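Local coordinates for protein glycerol-3-phosphate dehydrogenase [NAD(+)] 1 (Saccharomyces cerevisiae, PDB 4FGW) that reduces dihydroxyacetone phosphate to glycerol 3-phosphate with NADH, and so drives the glycerol build-up that protects yeast cells under hyperosmotic stress, at residues Gly274-Phe279 with Glu290-Glu295; Trp45-Ala50 with His90-Tyr95. All coordinates share one frame; numbering follows the deposited sequence.

Contact 1 (Gly274-Phe279 with Glu290-Glu295)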
loop_
_atom_site.group_PDB
_atom_site.type_symbol
_atom_site.label_atom_id
_atom_site.label_comp_id
_atom_site.label_asym_id
_atom_site.label_seq_id
_atom_site.Cartn_x
_atom_site.Cartn_y
_atom_site.Cartn_z
ATOM N N GLY A 274 8.336 -0.580 5.206
ATOM C CA GLY A 274 9.464 -1.371 5.696
ATOM C C GLY A 274 10.074 -0.777 6.950
ATOM O O GLY A 274 10.406 -1.509 7.883
ATOM N N GLU A 275 10.174 0.567 7.002
ATOM C CA GLU A 275 10.722 1.288 8.150
ATOM C C GLU A 275 9.795 1.288 9.361
ATOM O O GLU A 275 10.277 1.237 10.481
ATOM C CB GLU A 275 11.210 2.684 7.761
ATOM C CG GLU A 275 12.544 2.612 7.042
ATOM C CD GLU A 275 13.246 3.915 6.743
ATOM O OE1 GLU A 275 14.084 3.925 5.813
ATOM O OE2 GLU A 275 12.980 4.919 7.442
ATOM N N ILE A 276 8.470 1.276 9.132
ATOM C CA ILE A 276 7.440 1.183 10.175
ATOM C C ILE A 276 7.517 -0.220 10.812
ATOM O O ILE A 276 7.503 -0.330 12.034
ATOM C CB ILE A 276 6.024 1.529 9.617
ATOM C CG1 ILE A 276 5.965 3.017 9.155
ATOM C CG2 ILE A 276 4.928 1.233 10.661
ATOM C CD1 ILE A 276 4.683 3.461 8.372
ATOM N N ILE A 277 7.645 -1.279 9.982
ATOM C CA ILE A 277 7.782 -2.667 10.454
ATOM C C ILE A 277 9.040 -2.801 11.315
ATOM O O ILE A 277 8.971 -3.321 12.433
ATOM C CB ILE A 277 7.778 -3.680 9.263
ATOM C CG1 ILE A 277 6.415 -3.678 8.540
ATOM C CG2 ILE A 277 8.178 -5.095 9.717
ATOM C CD1 ILE A 277 6.424 -4.149 7.095
ATOM N N ARG A 278 10.177 -2.311 10.788
ATOM C CA ARG A 278 11.490 -2.348 11.420
ATOM C C ARG A 278 11.468 -1.626 12.766
ATOM O O ARG A 278 12.016 -2.155 13.729
ATOM C CB ARG A 278 12.542 -1.747 10.474
ATOM C CG ARG A 278 13.994 -1.920 10.924
ATOM C CD ARG A 278 14.971 -1.319 9.926
ATOM N NE ARG A 278 14.828 -1.918 8.596
ATOM C CZ ARG A 278 14.850 -1.235 7.455
ATOM N NH1 ARG A 278 15.033 0.080 7.462
ATOM N NH2 ARG A 278 14.701 -1.862 6.296
ATOM N N PHE A 279 10.810 -0.447 12.836
ATOM C CA PHE A 279 10.680 0.349 14.055
ATOM C C PHE A 279 9.869 -0.398 15.109
ATOM O O PHE A 279 10.273 -0.444 16.274
ATOM C CB PHE A 279 10.061 1.732 13.761
ATOM C CG PHE A 279 10.153 2.714 14.908
ATOM C CD1 PHE A 279 11.177 3.650 14.960
ATOM C CD2 PHE A 279 9.223 2.692 15.944
ATOM C CE1 PHE A 279 11.272 4.544 16.031
ATOM C CE2 PHE A 279 9.322 3.583 17.014
ATOM C CZ PHE A 279 10.340 4.508 17.046
ATOM N N GLU A 290 2.752 -9.065 10.438
ATOM C CA GLU A 290 1.423 -9.274 9.871
ATOM C C GLU A 290 0.514 -8.076 10.035
ATOM O O GLU A 290 -0.137 -7.677 9.079
ATOM C CB GLU A 290 0.773 -10.533 10.480
ATOM C CG GLU A 290 1.327 -11.844 9.936
ATOM C CD GLU A 290 2.625 -12.356 10.542
ATOM O OE1 GLU A 290 3.055 -13.460 10.137
ATOM O OE2 GLU A 290 3.207 -11.672 11.417
ATOM N N THR A 291 0.510 -7.477 11.231
ATOM C CA THR A 291 -0.284 -6.304 11.604
ATOM C C THR A 291 -0.093 -5.150 10.618
ATOM O O THR A 291 -1.071 -4.534 10.192
ATOM C CB THR A 291 0.094 -5.894 13.050
ATOM O OG1 THR A 291 -0.061 -7.028 13.904
ATOM C CG2 THR A 291 -0.723 -4.733 13.574
ATOM N N TYR A 292 1.166 -4.878 10.256
ATOM C CA TYR A 292 1.556 -3.780 9.375
ATOM C C TYR A 292 1.055 -3.897 7.932
ATOM O O TYR A 292 0.655 -2.888 7.358
ATOM C CB TYR A 292 3.072 -3.567 9.436
ATOM C CG TYR A 292 3.574 -3.326 10.841
ATOM C CD1 TYR A 292 3.574 -2.052 11.392
ATOM C CD2 TYR A 292 4.037 -4.377 11.628
ATOM C CE1 TYR A 292 4.004 -1.826 12.696
ATOM C CE2 TYR A 292 4.480 -4.163 12.933
ATOM C CZ TYR A 292 4.461 -2.884 13.462
ATOM O OH TYR A 292 4.890 -2.653 14.744
ATOM N N TYR A 293 1.057 -5.109 7.356
ATOM C CA TYR A 293 0.597 -5.305 5.979
ATOM C C TYR A 293 -0.799 -5.916 5.828
ATOM O O TYR A 293 -1.369 -5.819 4.749
ATOM C CB TYR A 293 1.649 -6.045 5.132
ATOM C CG TYR A 293 1.880 -7.489 5.521
ATOM C CD1 TYR A 293 2.846 -7.831 6.461
ATOM C CD2 TYR A 293 1.172 -8.522 4.907
ATOM C CE1 TYR A 293 3.081 -9.161 6.803
ATOM C CE2 TYR A 293 1.388 -9.855 5.255
ATOM C CZ TYR A 293 2.350 -10.171 6.197
ATOM O OH TYR A 293 2.575 -11.481 6.536
ATOM N N GLN A 294 -1.354 -6.535 6.892
ATOM C CA GLN A 294 -2.687 -7.162 6.852
ATOM C C GLN A 294 -3.805 -6.270 7.361
ATOM O O GLN A 294 -4.960 -6.507 7.008
ATOM C CB GLN A 294 -2.720 -8.454 7.682
ATOM C CG GLN A 294 -1.837 -9.584 7.170
ATOM C CD GLN A 294 -1.996 -10.877 7.940
ATOM O OE1 GLN A 294 -1.626 -11.946 7.457
ATOM N NE2 GLN A 294 -2.529 -10.828 9.157
ATOM N N GLU A 295 -3.489 -5.290 8.238
ATOM C CA GLU A 295 -4.511 -4.474 8.896
ATOM C C GLU A 295 -4.693 -3.050 8.390
ATOM O O GLU A 295 -3.762 -2.453 7.832
ATOM C CB GLU A 295 -4.340 -4.512 10.439
ATOM C CG GLU A 295 -4.213 -5.912 11.043
ATOM C CD GLU A 295 -5.358 -6.883 10.825
ATOM O OE1 GLU A 295 -6.508 -6.423 10.646
ATOM O OE2 GLU A 295 -5.114 -8.108 10.862
#
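Two helices of the helical C-terminal domain pack here, 261-283 against the short helix 289-294, and Tyr292 packs against Ile276 and Ile277 where the helices meet. The segments are closest at Ile277 and Tyr292, whose CA atoms lie 6.4 Å apart. Tyr292 points at the other helix, and its ring lies flat against the helix backbone. Ile277 CA sits over one ring face, 4.2 Å from the centroid and only 5° off the ring normal, a CH-pi contact. The side chain of Ile277 runs past the tyrosine in the opposite direction. Its CG1 stands beside the backbone N (chi1 -65°) and opposite the carbonyl carbon, which brings it 3.5 Å from Tyr292 CB.

All three residues are buried. Ile276 and Tyr292 also touch Cys241 of helix 235-257, the helix that carries Lys245, the proton acceptor by similarity. The side chain of Ile276 is about 5 Å from that of Lys245, so this packing lies close to the presumed catalytic lysine. The hydroxyl of Tyr292 is hydrogen-bonded to Ser287, in the link between the two helices. With an alanine here instead of Tyr292, Ile276 and Ile277 would probably lose the ring they pack on, and Ser287 its hydroxyl partner. The next residue, Tyr293, lies at the dimer interface, where its ring stacks on Tyr293 of the second subunit. Ile277 packs on that same tyrosine of the second subunit, so it serves both the helix pair and the interface. Within the helix pair, the Ile276 methyl CG2 meets the Tyr292 ring obliquely, 3.6 Å from Tyr292 CD1.

Contact 2 (Trp45-Ala50 with His90-Tyr95)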
loop_
_atom_site.group_PDB
_atom_site.type_symbol
_atom_site.label_atom_id
_atom_site.label_comp_id
_atom_site.label_asym_id
_atom_site.label_seq_id
_atom_site.Cartn_x
_atom_site.Cartn_y
_atom_site.Cartn_z
ATOM N N TRP A 45 -14.372 12.540 16.516
ATOM C CA TRP A 45 -14.170 11.110 16.610
ATOM C C TRP A 45 -14.921 10.488 17.777
ATOM O O TRP A 45 -15.469 9.395 17.632
ATOM C CB TRP A 45 -12.659 10.806 16.628
ATOM C CG TRP A 45 -12.234 9.399 16.282
ATOM C CD1 TRP A 45 -11.128 8.754 16.755
ATOM C CD2 TRP A 45 -12.844 8.504 15.336
ATOM N NE1 TRP A 45 -11.022 7.508 16.179
ATOM C CE2 TRP A 45 -12.059 7.329 15.304
ATOM C CE3 TRP A 45 -13.991 8.568 14.527
ATOM C CZ2 TRP A 45 -12.382 6.235 14.498
ATOM C CZ3 TRP A 45 -14.297 7.494 13.707
ATOM C CH2 TRP A 45 -13.490 6.349 13.688
ATOM N N GLY A 46 -14.976 11.209 18.896
ATOM C CA GLY A 46 -15.673 10.806 20.111
ATOM C C GLY A 46 -17.157 10.570 19.919
ATOM O O GLY A 46 -17.666 9.527 20.340
ATOM N N THR A 47 -17.859 11.536 19.278
ATOM C CA THR A 47 -19.303 11.460 19.002
ATOM C C THR A 47 -19.593 10.358 17.983
ATOM O O THR A 47 -20.568 9.619 18.136
ATOM C CB THR A 47 -19.854 12.824 18.551
ATOM O OG1 THR A 47 -19.373 13.835 19.425
ATOM C CG2 THR A 47 -21.371 12.866 18.509
ATOM N N THR A 48 -18.738 10.258 16.950
ATOM C CA THR A 48 -18.834 9.268 15.885
ATOM C C THR A 48 -18.701 7.850 16.452
ATOM O O THR A 48 -19.571 7.019 16.196
ATOM C CB THR A 48 -17.825 9.588 14.769
ATOM O OG1 THR A 48 -18.009 10.937 14.336
ATOM C CG2 THR A 48 -17.959 8.656 13.587
ATOM N N ILE A 49 -17.648 7.590 17.250
ATOM C CA ILE A 49 -17.449 6.276 17.852
ATOM C C ILE A 49 -18.564 5.893 18.829
ATOM O O ILE A 49 -18.940 4.723 18.895
ATOM C CB ILE A 49 -15.992 6.034 18.351
ATOM C CG1 ILE A 49 -15.473 4.651 17.917
ATOM C CG2 ILE A 49 -15.824 6.248 19.853
ATOM C CD1 ILE A 49 -14.996 4.559 16.471
ATOM N N ALA A 50 -19.138 6.899 19.521
ATOM C CA ALA A 50 -20.247 6.750 20.461
ATOM C C ALA A 50 -21.549 6.394 19.730
ATOM O O ALA A 50 -22.379 5.676 20.287
ATOM C CB ALA A 50 -20.420 8.026 21.254
ATOM N N HIS A 90 -30.939 15.155 19.509
ATOM C CA HIS A 90 -29.905 14.169 19.158
ATOM C C HIS A 90 -28.922 14.586 18.049
ATOM O O HIS A 90 -28.797 13.914 17.018
ATOM C CB HIS A 90 -30.498 12.760 18.943
ATOM C CG HIS A 90 -31.343 12.281 20.082
ATOM N ND1 HIS A 90 -30.792 11.600 21.152
ATOM C CD2 HIS A 90 -32.674 12.408 20.285
ATOM C CE1 HIS A 90 -31.800 11.333 21.966
ATOM N NE2 HIS A 90 -32.952 11.794 21.481
ATOM N N GLN A 91 -28.205 15.694 18.288
ATOM C CA GLN A 91 -27.211 16.241 17.368
ATOM C C GLN A 91 -26.134 17.002 18.132
ATOM O O GLN A 91 -26.464 17.871 18.942
ATOM C CB GLN A 91 -27.883 17.179 16.347
ATOM C CG GLN A 91 -28.073 16.579 14.961
ATOM C CD GLN A 91 -28.233 17.637 13.891
ATOM O OE1 GLN A 91 -27.347 18.475 13.655
ATOM N NE2 GLN A 91 -29.356 17.596 13.190
ATOM N N ASN A 92 -24.847 16.686 17.873
ATOM C CA ASN A 92 -23.726 17.409 18.475
ATOM C C ASN A 92 -23.481 18.593 17.539
ATOM O O ASN A 92 -22.574 18.566 16.699
ATOM C CB ASN A 92 -22.480 16.522 18.618
ATOM C CG ASN A 92 -21.369 17.121 19.464
ATOM O OD1 ASN A 92 -21.160 18.341 19.535
ATOM N ND2 ASN A 92 -20.603 16.264 20.113
ATOM N N VAL A 93 -24.349 19.610 17.670
ATOM C CA VAL A 93 -24.412 20.834 16.872
ATOM C C VAL A 93 -23.074 21.539 16.606
ATOM O O VAL A 93 -22.914 22.127 15.537
ATOM C CB VAL A 93 -25.570 21.765 17.353
ATOM C CG1 VAL A 93 -25.069 23.013 18.082
ATOM C CG2 VAL A 93 -26.493 22.135 16.200
ATOM N N LYS A 94 -22.116 21.444 17.550
ATOM C CA LYS A 94 -20.806 22.082 17.436
ATOM C C LYS A 94 -19.731 21.186 16.813
ATOM O O LYS A 94 -19.030 21.634 15.905
ATOM C CB LYS A 94 -20.343 22.625 18.805
ATOM C CG LYS A 94 -19.146 23.568 18.718
ATOM C CD LYS A 94 -18.717 24.096 20.072
ATOM C CE LYS A 94 -17.428 24.867 19.966
ATOM N NZ LYS A 94 -16.980 25.383 21.286
ATOM N N TYR A 95 -19.582 19.942 17.313
ATOM C CA TYR A 95 -18.524 19.026 16.884
ATOM C C TYR A 95 -18.847 18.029 15.773
ATOM O O TYR A 95 -17.924 17.554 15.112
ATOM C CB TYR A 95 -17.834 18.371 18.095
ATOM C CG TYR A 95 -17.292 19.388 19.080
ATOM C CD1 TYR A 95 -18.026 19.759 20.205
ATOM C CD2 TYR A 95 -16.067 20.012 18.865
ATOM C CE1 TYR A 95 -17.550 20.721 21.096
ATOM C CE2 TYR A 95 -15.580 20.975 19.750
ATOM C CZ TYR A 95 -16.322 21.325 20.866
ATOM O OH TYR A 95 -15.836 22.266 21.741
#
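Thr47 and Asn92 meet side chain to side chain, and both are buried. Asn92 ND2 gives a weak hydrogen bond to Thr47 OG1. The distance is short, 2.8 Å, but the bond is bent, with an N-H...O angle of 125°. Beside it the Thr47 methyl CG2 lies 3.8 Å from Asn92 CB, so a small apolar contact accompanies the polar one. Thr47 OG1 stands beside its own backbone N (chi1 -47°), where it can reach back to the carbonyl O of Gly43, one turn earlier in the chain. This is its stronger partner. Asn92 ND2 has a second weak bond, to Ser42 O.

Helix 44-59 follows the first strand of the Rossmann-type fold. Gly46 is the last glycine of the GxGxxG sequence and, with Trp45, belongs to the NAD(+) site by similarity. Ser42 and Gly43 probably belong to the same site. The amide of Asn92 therefore reaches the glycine-rich turn from the loop between helix 82-86 and strand 105-108.

The other end of the amide faces its own loop. Asn92 OD1 accepts from Tyr95 N at 3.2 Å, an Asx motif, with the donor well above the carbonyl plane. Asn92 is also the centre of an inverse gamma turn, closed by a weak bond of 3.0 Å from Val93 N to Gln91 O. Its side chain packs on Leu82 and Ile86 of helix 82-86. Further out, Tyr95 OH is hydrogen-bonded to Glu75 OE1, and Lys94 NZ forms a salt bridge with Glu75 OE2.

How the contacts relate
Contact 2 comes first along the chain and closes before contact 1 opens. Their centres are 32 Å apart, on opposite sides of the centre of the chain, and their nearest atoms are about 14 Å apart. They share no helix or strand. Contact 2 lies in the N-terminal, Rossmann-type part, which probably receives NAD(+). Contact 1 lies in the helical C-terminal part, near Lys245, the presumed proton acceptor. As judged from related enzymes, both parts contribute to the cofactor and substrate sites. Contact 1 also reaches the second subunit, whereas no other chain of the assembly touches the segments of contact 2.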